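Local coordinates for protein nucleoside-diphosphate-sugar pyrophosphorylase (Vibrio cholerae, PDB 4EVW) that probably transfers a nucleotidyl group from a nucleoside triphosphate to a sugar phosphate, yielding a nucleoside-diphosphate sugar and pyrophosphate, at residues Thr19-Lys22 / Tyr23-Glu26; Gln30-Phe33 / Glu34-Val37; Arg64-Ala67 / Thr68-Gly71. The protein carries 1 engineered substitution. All blocks are in the same frame, centred on the assembly; numbering follows the deposited sequence.

Contact 1: Thr19-Lys22 / Tyr23-Glu26; sequences TQPK and YMLE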
ATOM      1  N   THR A  19      -4.862  16.018  16.878  1.00 33.81           N
ATOM      2  CA  THR A  19      -4.141  17.099  16.225  1.00 29.70           C
ATOM      3  C   THR A  19      -2.873  16.610  15.524  1.00 32.91           C
ATOM      4  O   THR A  19      -2.273  17.339  14.737  1.00 43.81           O
ATOM      5  CB  THR A  19      -3.801  18.219  17.239  1.00 31.17           C
ATOM      6  OG1 THR A  19      -3.099  17.661  18.356  1.00 32.47           O
ATOM      7  CG2 THR A  19      -5.091  18.872  17.744  1.00 35.02           C
ATOM      8  N   GLN A  20      -2.481  15.369  15.800  1.00 34.40           N
ATOM      9  CA  GLN A  20      -1.300  14.771  15.174  1.00 34.69           C
ATOM     10  C   GLN A  20      -1.725  13.889  14.002  1.00 34.38           C
ATOM     11  O   GLN A  20      -2.828  13.353  14.000  1.00 35.65           O
ATOM     12  CB  GLN A  20      -0.562  13.864  16.166  1.00 34.21           C
ATOM     13  CG  GLN A  20       0.092  14.543  17.342  1.00 45.31           C
ATOM     14  CD  GLN A  20       0.840  13.544  18.203  1.00 59.59           C
ATOM     15  OE1 GLN A  20       0.239  12.809  18.989  1.00 63.19           O
ATOM     16  NE2 GLN A  20       2.158  13.492  18.040  1.00 59.83           N
ATOM     17  N   PRO A  21      -0.863  13.741  12.983  1.00 32.52           N
ATOM     18  CA  PRO A  21      -1.285  12.868  11.883  1.00 31.14           C
ATOM     19  C   PRO A  21      -1.432  11.453  12.450  1.00 31.45           C
ATOM     20  O   PRO A  21      -0.712  11.062  13.370  1.00 27.55           O
ATOM     21  CB  PRO A  21      -0.155  13.009  10.854  1.00 30.90           C
ATOM     22  CG  PRO A  21       0.992  13.598  11.629  1.00 37.65           C
ATOM     23  CD  PRO A  21       0.333  14.512  12.613  1.00 34.96           C
ATOM     24  N   LYS A  22      -2.379  10.701  11.906  1.00 26.96           N
ATOM     25  CA  LYS A  22      -2.676   9.358  12.384  1.00 27.21           C
ATOM     26  C   LYS A  22      -1.492   8.421  12.613  1.00 24.08           C
ATOM     27  O   LYS A  22      -1.474   7.695  13.604  1.00 29.20           O
ATOM     28  CB  LYS A  22      -3.709   8.724  11.446  1.00 32.15           C
ATOM     29  CG  LYS A  22      -3.470   7.282  11.059  1.00 46.67           C
ATOM     30  CD  LYS A  22      -4.452   6.867   9.968  1.00 58.50           C
ATOM     31  CE  LYS A  22      -4.400   7.828   8.779  1.00 67.97           C
ATOM     32  NZ  LYS A  22      -3.055   7.867   8.138  1.00 74.96           N
ATOM     33  N   TYR A  23      -0.499   8.441  11.729  1.00 24.28           N
ATOM     34  CA  TYR A  23       0.637   7.542  11.905  1.00 27.25           C
ATOM     35  C   TYR A  23       1.508   7.855  13.125  1.00 23.17           C
ATOM     36  O   TYR A  23       2.350   7.041  13.516  1.00 23.84           O
ATOM     37  CB  TYR A  23       1.494   7.483  10.632  1.00 26.46           C
ATOM     38  CG  TYR A  23       1.788   8.816   9.991  1.00 31.74           C
ATOM     39  CD1 TYR A  23       1.078   9.241   8.866  1.00 32.76           C
ATOM     40  CD2 TYR A  23       2.776   9.652  10.504  1.00 29.28           C
ATOM     41  CE1 TYR A  23       1.348  10.470   8.266  1.00 30.23           C
ATOM     42  CE2 TYR A  23       3.055  10.885   9.913  1.00 32.89           C
ATOM     43  CZ  TYR A  23       2.337  11.286   8.798  1.00 28.39           C
ATOM     44  OH  TYR A  23       2.606  12.505   8.215  1.00 31.98           O
HETATM   45  N   MSE A  24       1.301   9.022  13.734  1.00 23.60           N
HETATM   46  CA  MSE A  24       2.060   9.396  14.928  1.00 24.36           C
HETATM   47  C   MSE A  24       1.289   9.085  16.205  1.00 28.29           C
HETATM   48  O   MSE A  24       1.816   9.247  17.309  1.00 28.89           O
HETATM   49  CB  MSE A  24       2.420  10.887  14.909  1.00 26.42           C
HETATM   50  CG  MSE A  24       3.407  11.273  13.825  1.00 32.98           C
HETATM   51 SE   MSE A  24       3.991  13.121  13.982  1.00 50.15          SE
HETATM   52  CE  MSE A  24       5.096  13.232  12.398  1.00 30.59           C
ATOM     53  N   LEU A  25       0.040   8.652  16.066  1.00 25.12           N
ATOM     54  CA  LEU A  25      -0.756   8.317  17.240  1.00 29.17           C
ATOM     55  C   LEU A  25      -0.145   7.080  17.889  1.00 28.24           C
ATOM     56  O   LEU A  25       0.472   6.259  17.209  1.00 29.02           O
ATOM     57  CB  LEU A  25      -2.218   8.070  16.851  1.00 29.43           C
ATOM     58  CG  LEU A  25      -2.888   9.318  16.255  1.00 30.36           C
ATOM     59  CD1 LEU A  25      -4.364   9.055  16.019  1.00 36.32           C
ATOM     60  CD2 LEU A  25      -2.700  10.499  17.210  1.00 39.67           C
ATOM     61  N   GLU A  26      -0.305   6.957  19.204  1.00 28.75           N
ATOM     62  CA  GLU A  26       0.275   5.836  19.934  1.00 35.82           C
ATOM     63  C   GLU A  26      -0.748   4.816  20.418  1.00 36.77           C
ATOM     64  O   GLU A  26      -1.911   5.137  20.650  1.00 34.76           O
ATOM     65  CB  GLU A  26       1.090   6.362  21.122  1.00 44.46           C
ATOM     66  CG  GLU A  26       2.269   7.249  20.716  1.00 57.42           C
ATOM     67  CD  GLU A  26       3.019   7.835  21.902  1.00 72.90           C
ATOM     68  OE1 GLU A  26       3.416   7.061  22.800  1.00 76.61           O
ATOM     69  OE2 GLU A  26       3.219   9.069  21.933  1.00 80.39           O
TER

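Contact 2: Gln30-Phe33 / Glu34-Val37; sequences QTLF and EHSV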
ATOM      1  N   GLN A  30       3.649   1.991  21.237  1.00 32.88           N
ATOM      2  CA  GLN A  30       4.312   2.447  20.023  1.00 35.25           C
ATOM      3  C   GLN A  30       3.356   3.109  19.035  1.00 32.33           C
ATOM      4  O   GLN A  30       2.143   2.912  19.098  1.00 33.36           O
ATOM      5  CB  GLN A  30       5.054   1.282  19.357  1.00 39.59           C
ATOM      6  CG  GLN A  30       4.182   0.118  18.936  1.00 50.29           C
ATOM      7  CD  GLN A  30       4.997  -1.056  18.416  1.00 62.00           C
ATOM      8  OE1 GLN A  30       4.446  -2.022  17.888  1.00 64.76           O
ATOM      9  NE2 GLN A  30       6.314  -0.978  18.569  1.00 64.17           N
ATOM     10  N   THR A  31       3.920   3.899  18.124  1.00 32.20           N
ATOM     11  CA  THR A  31       3.134   4.614  17.128  1.00 25.18           C
ATOM     12  C   THR A  31       2.493   3.689  16.108  1.00 27.91           C
ATOM     13  O   THR A  31       2.967   2.578  15.874  1.00 26.50           O
ATOM     14  CB  THR A  31       3.997   5.642  16.371  1.00 28.00           C
ATOM     15  OG1 THR A  31       5.060   4.965  15.684  1.00 28.67           O
ATOM     16  CG2 THR A  31       4.587   6.658  17.347  1.00 32.26           C
ATOM     17  N   LEU A  32       1.406   4.146  15.499  1.00 21.78           N
ATOM     18  CA  LEU A  32       0.740   3.333  14.498  1.00 23.37           C
ATOM     19  C   LEU A  32       1.726   3.084  13.353  1.00 22.62           C
ATOM     20  O   LEU A  32       1.687   2.033  12.713  1.00 23.67           O
ATOM     21  CB  LEU A  32      -0.541   4.029  14.015  1.00 22.84           C
ATOM     22  CG  LEU A  32      -1.585   4.233  15.129  1.00 23.77           C
ATOM     23  CD1 LEU A  32      -2.894   4.742  14.534  1.00 31.92           C
ATOM     24  CD2 LEU A  32      -1.826   2.917  15.854  1.00 26.17           C
ATOM     25  N   PHE A  33       2.630   4.037  13.119  1.00 20.89           N
ATOM     26  CA  PHE A  33       3.643   3.879  12.073  1.00 19.97           C
ATOM     27  C   PHE A  33       4.448   2.618  12.363  1.00 22.66           C
ATOM     28  O   PHE A  33       4.670   1.788  11.481  1.00 20.88           O
ATOM     29  CB  PHE A  33       4.595   5.078  12.052  1.00 21.74           C
ATOM     30  CG  PHE A  33       5.787   4.892  11.148  1.00 23.23           C
ATOM     31  CD1 PHE A  33       5.678   5.081   9.774  1.00 24.01           C
ATOM     32  CD2 PHE A  33       7.022   4.530  11.677  1.00 26.03           C
ATOM     33  CE1 PHE A  33       6.785   4.913   8.943  1.00 25.18           C
ATOM     34  CE2 PHE A  33       8.132   4.359  10.851  1.00 22.72           C
ATOM     35  CZ  PHE A  33       8.013   4.553   9.482  1.00 22.36           C
ATOM     36  N   GLU A  34       4.881   2.478  13.613  1.00 22.30           N
ATOM     37  CA  GLU A  34       5.668   1.320  14.026  1.00 28.37           C
ATOM     38  C   GLU A  34       4.875   0.019  13.956  1.00 29.54           C
ATOM     39  O   GLU A  34       5.399  -1.012  13.529  1.00 24.08           O
ATOM     40  CB  GLU A  34       6.206   1.537  15.441  1.00 29.12           C
ATOM     41  CG  GLU A  34       7.267   2.626  15.531  1.00 29.31           C
ATOM     42  CD  GLU A  34       7.475   3.107  16.955  1.00 37.49           C
ATOM     43  OE1 GLU A  34       6.708   3.983  17.410  1.00 32.81           O
ATOM     44  OE2 GLU A  34       8.397   2.594  17.624  1.00 39.92           O
ATOM     45  N   HIS A  35       3.618   0.060  14.390  1.00 24.58           N
ATOM     46  CA  HIS A  35       2.769  -1.127  14.336  1.00 26.65           C
ATOM     47  C   HIS A  35       2.663  -1.624  12.897  1.00 23.11           C
ATOM     48  O   HIS A  35       2.711  -2.825  12.636  1.00 23.68           O
ATOM     49  CB  HIS A  35       1.358  -0.815  14.830  1.00 23.65           C
ATOM     50  CG  HIS A  35       1.229  -0.772  16.320  1.00 33.70           C
ATOM     51  ND1 HIS A  35       1.411  -1.883  17.114  1.00 37.33           N
ATOM     52  CD2 HIS A  35       0.899   0.240  17.156  1.00 32.29           C
ATOM     53  CE1 HIS A  35       1.198  -1.558  18.377  1.00 34.69           C
ATOM     54  NE2 HIS A  35       0.885  -0.276  18.428  1.00 35.63           N
ATOM     55  N   SER A  36       2.510  -0.693  11.964  1.00 22.00           N
ATOM     56  CA  SER A  36       2.381  -1.068  10.564  1.00 25.24           C
ATOM     57  C   SER A  36       3.685  -1.546   9.937  1.00 25.59           C
ATOM     58  O   SER A  36       3.718  -2.600   9.304  1.00 21.48           O
ATOM     59  CB  SER A  36       1.817   0.097   9.744  1.00 22.24           C
ATOM     60  OG  SER A  36       1.807  -0.229   8.364  1.00 29.46           O
ATOM     61  N   VAL A  37       4.760  -0.786  10.112  1.00 21.03           N
ATOM     62  CA  VAL A  37       6.037  -1.168   9.523  1.00 19.60           C
ATOM     63  C   VAL A  37       6.597  -2.443  10.143  1.00 19.01           C
ATOM     64  O   VAL A  37       7.283  -3.211   9.469  1.00 20.12           O
ATOM     65  CB  VAL A  37       7.068  -0.020   9.635  1.00 27.76           C
ATOM     66  CG1 VAL A  37       8.402  -0.440   9.030  1.00 25.24           C
ATOM     67  CG2 VAL A  37       6.536   1.205   8.905  1.00 29.49           C
TER
HETATM   68  O   HOH W   1       3.498  -4.195  16.867  1.00 63.40           O

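Contact 3: Arg64-Ala67 / Thr68-Gly71; sequences REKA and TQLG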
ATOM      1  N   ARG A  64      12.512   8.956   9.676  1.00 22.99           N
ATOM      2  CA  ARG A  64      13.921   8.601   9.711  1.00 24.64           C
ATOM      3  C   ARG A  64      14.307   8.084  11.096  1.00 24.86           C
ATOM      4  O   ARG A  64      15.002   7.074  11.217  1.00 24.23           O
ATOM      5  CB  ARG A  64      14.791   9.798   9.330  1.00 25.95           C
ATOM      6  CG  ARG A  64      16.260   9.432   9.211  1.00 35.63           C
ATOM      7  CD  ARG A  64      17.061  10.509   8.502  1.00 42.79           C
ATOM      8  NE  ARG A  64      16.772  10.593   7.070  1.00 50.37           N
ATOM      9  CZ  ARG A  64      17.261   9.769   6.143  1.00 49.23           C
ATOM     10  NH1 ARG A  64      18.075   8.777   6.481  1.00 46.77           N
ATOM     11  NH2 ARG A  64      16.944   9.948   4.868  1.00 50.16           N
ATOM     12  N   GLU A  65      13.851   8.767  12.142  1.00 22.00           N
ATOM     13  CA  GLU A  65      14.164   8.342  13.504  1.00 24.72           C
ATOM     14  C   GLU A  65      13.564   6.978  13.837  1.00 28.10           C
ATOM     15  O   GLU A  65      14.248   6.111  14.387  1.00 25.53           O
ATOM     16  CB  GLU A  65      13.674   9.380  14.524  1.00 29.39           C
ATOM     17  CG  GLU A  65      14.534  10.638  14.599  1.00 36.85           C
ATOM     18  CD  GLU A  65      14.043  11.622  15.654  1.00 48.15           C
ATOM     19  OE1 GLU A  65      13.120  11.269  16.417  1.00 50.23           O
ATOM     20  OE2 GLU A  65      14.580  12.747  15.725  1.00 42.93           O
ATOM     21  N   LYS A  66      12.289   6.785  13.509  1.00 22.91           N
ATOM     22  CA  LYS A  66      11.622   5.517  13.793  1.00 23.22           C
ATOM     23  C   LYS A  66      12.208   4.361  12.986  1.00 23.08           C
ATOM     24  O   LYS A  66      12.415   3.272  13.523  1.00 23.98           O
ATOM     25  CB  LYS A  66      10.120   5.625  13.516  1.00 27.30           C
ATOM     26  CG  LYS A  66       9.384   6.604  14.420  1.00 33.04           C
ATOM     27  CD  LYS A  66       9.389   6.158  15.875  1.00 33.41           C
ATOM     28  CE  LYS A  66       8.757   7.223  16.762  1.00 41.78           C
ATOM     29  NZ  LYS A  66       8.517   6.751  18.154  1.00 45.57           N
ATOM     30  N   ALA A  67      12.471   4.587  11.700  1.00 24.08           N
ATOM     31  CA  ALA A  67      13.039   3.531  10.859  1.00 26.65           C
ATOM     32  C   ALA A  67      14.403   3.093  11.388  1.00 27.23           C
ATOM     33  O   ALA A  67      14.714   1.902  11.436  1.00 26.58           O
ATOM     34  CB  ALA A  67      13.178   4.017   9.416  1.00 23.84           C
ATOM     35  N   THR A  68      15.220   4.063  11.779  1.00 24.07           N
ATOM     36  CA  THR A  68      16.559   3.772  12.296  1.00 26.79           C
ATOM     37  C   THR A  68      16.420   2.958  13.566  1.00 29.28           C
ATOM     38  O   THR A  68      17.109   1.958  13.787  1.00 28.05           O
ATOM     39  CB  THR A  68      17.300   5.065  12.645  1.00 28.89           C
ATOM     40  OG1 THR A  68      17.424   5.864  11.465  1.00 28.97           O
ATOM     41  CG2 THR A  68      18.687   4.761  13.202  1.00 37.63           C
ATOM     42  N   GLN A  69      15.510   3.401  14.415  1.00 25.12           N
ATOM     43  CA  GLN A  69      15.301   2.722  15.663  1.00 30.44           C
ATOM     44  C   GLN A  69      14.793   1.297  15.499  1.00 29.70           C
ATOM     45  O   GLN A  69      15.162   0.420  16.277  1.00 30.40           O
ATOM     46  CB  GLN A  69      14.333   3.539  16.478  1.00 32.05           C
ATOM     47  CG  GLN A  69      14.156   3.038  17.855  1.00 46.81           C
ATOM     48  CD  GLN A  69      13.300   3.978  18.638  1.00 56.47           C
ATOM     49  OE1 GLN A  69      12.945   5.057  18.158  1.00 48.57           O
ATOM     50  NE2 GLN A  69      12.962   3.589  19.856  1.00 65.84           N
ATOM     51  N   LEU A  70      13.944   1.071  14.499  1.00 29.02           N
ATOM     52  CA  LEU A  70      13.389  -0.257  14.250  1.00 30.60           C
ATOM     53  C   LEU A  70      14.467  -1.199  13.742  1.00 29.47           C
ATOM     54  O   LEU A  70      14.308  -2.419  13.766  1.00 29.44           O
ATOM     55  CB  LEU A  70      12.260  -0.171  13.222  1.00 27.26           C
ATOM     56  CG  LEU A  70      10.951   0.415  13.747  1.00 33.85           C
ATOM     57  CD1 LEU A  70       9.996   0.707  12.601  1.00 33.87           C
ATOM     58  CD2 LEU A  70      10.335  -0.570  14.720  1.00 40.39           C
ATOM     59  N   GLY A  71      15.567  -0.622  13.278  1.00 26.75           N
ATOM     60  CA  GLY A  71      16.653  -1.427  12.764  1.00 29.17           C
ATOM     61  C   GLY A  71      16.531  -1.695  11.276  1.00 25.62           C
ATOM     62  O   GLY A  71      17.067  -2.680  10.784  1.00 23.36           O
TER

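Contact 1: Thr19-Lys22 / Tyr23-Glu26
Pro21 O accepts the backbone N of Met24 at 2.9 Å, with an N-H...O angle of 158°. One residue on, Leu25 N reaches Lys22 O at 3.0 Å. Both bonds span three residues, and both donors stand above the plane of the accepting carbonyl, 61° out of it in the second case, as expected of a tight 3-10 winding. The Pro21 ring packs between the Tyr23 ring and the end of the Met24 chain. Its CB lies over one face of the Tyr23 ring, 4.0 Å from the centroid, a CH-pi contact displaced toward the CZ end. Tyr23 CG sits between its backbone N and carbonyl carbon (chi1 45°), which folds the ring back over the proline; its OH is then hydrogen-bonded to Thr59. On the next atom of the pyrrolidine, Pro21 CG touches the SE of Met24, a selenomethionine, at 3.8 Å. Gln20 is more loosely held: its CB is 4.1 Å from Leu25 CD2, and its side chain crosses that of Met24 at about a right angle. A short 3-10 turn that starts at the lysine of a Pro-Lys pair, downstream of the N-terminal glycine loop, is consistent with the signature region of sugar nucleotidyltransferases.

Contact 2: Gln30-Phe33 / Glu34-Val37
Gln30 and Thr31 form a two-residue strand, the helix begins at Leu32 and continues through Glu34-Val37, and i to i+4 bonds set the register: His35 N to Thr31 O, Ser36 N to Leu32 O, and Val37 N to Phe33 O, the last at 2.9 Å with an N-H...O angle of 172°. Thr31 is the N-cap. Its OG1 accepts from Glu34 N at 3.2 Å, while Thr31 N gives its hydrogen to Glu34 OE1 at 2.9 Å, the reciprocal pair that defines a capping box. Thr31 OG1 also donates to the same OE1 at 2.6 Å, where OE1 offers its anti lone pair, whereas Thr31 N approaches from above the carboxylate plane. Two donors thus pin this oxygen and hold the carboxylate over the first turn. Gln30 runs across the imidazole of His35: its CG lies over one ring face, 3.5 Å from the centroid, and the amide plane stands 85° to the ring. Water 1 donates to Gln30 OE1 and is also hydrogen-bonded to His35 ND1, bridging the two, while His35 NE2 is hydrogen-bonded to Ala27 O. Val37 CG2 covers a face of the Phe33 ring, 3.8 Å from its centroid. Phe33 and Val37 pack against Phe51 of strand 49-54, Phe33 also meets Val63 of helix 59-70, and Leu32 and Ser36 lie against Phe117 of strand 116-117.

Contact 3: Arg64-Ala67 / Thr68-Gly71
The peptide carbonyl of Arg64 is the flat group used from both faces: Thr68 N and Thr68 OG1 reach Arg64 O from opposite faces of its plane, at 3.1 and 2.7 Å respectively. Neither donor lies in the plane; both are tilted from it by about 30°. The hydroxyl comes back along the helix because OG1 is anti to the carbonyl carbon (chi1 -60°), beside the backbone N, so one residue supplies both bonds and its side-chain donor is satisfied within the helix. The amide of Gln69 makes a looser approach. Its chain is extended, with CG anti to the backbone N, and OE1 remains 4.4 Å from Lys66 CD, at most a loose contact.

The backbone continues with i to i+4 bonds. Gln69 N bonds to Glu65 O at 3.0 Å and Leu70 N to Lys66 O at 2.9 Å. Leu70 CG presses against that same carbonyl oxygen, Lys66 O, at 3.2 Å, while its side chain continues to Val37 and Phe44. Lys66 packs against Phe33 of helix 32-37 and Ala67 against Phe75 of strand 75-80, so the helix has neighbours on both of these elements.

Gly71 ends the run. With phi at 90° it leaves helical geometry, in a conformation where a beta carbon would crowd the carbonyl oxygen of Leu70. Its N turns back into the last turn, bonding to Thr68 O at 3.0 Å and more weakly to Ala67 O at 3.2 Å. This is a Schellman motif, closing the helix of a beta-alpha-beta unit formed by strand 49-54, helix 59-70 and strand 75-80, in the manner of a Rossmann-like nucleotide-binding domain.

Overall arrangement
Contact 2 is the buried one, contact 1 is partly buried, and contact 3 lies at the surface. Contacts 1 and 2 belong to successive pieces of chain joined by backbone pairing: Leu25 O meets Leu32 N at 2.9 Å and Tyr23 O meets Phe33 N at 3.0 Å, both probable hydrogen bonds. Contact 3 adds the neighbouring helix, whose Lys66 packs against the Phe33 ring and forms a long, weak ion pair with Glu34; contacts 1 and 3 do not touch, their nearest atoms being about 7 Å apart. Chemistry follows place: proline and aromatic packing on a 3-10 turn, a polar box opening a buried helix, and backbone-directed closure of an exposed one.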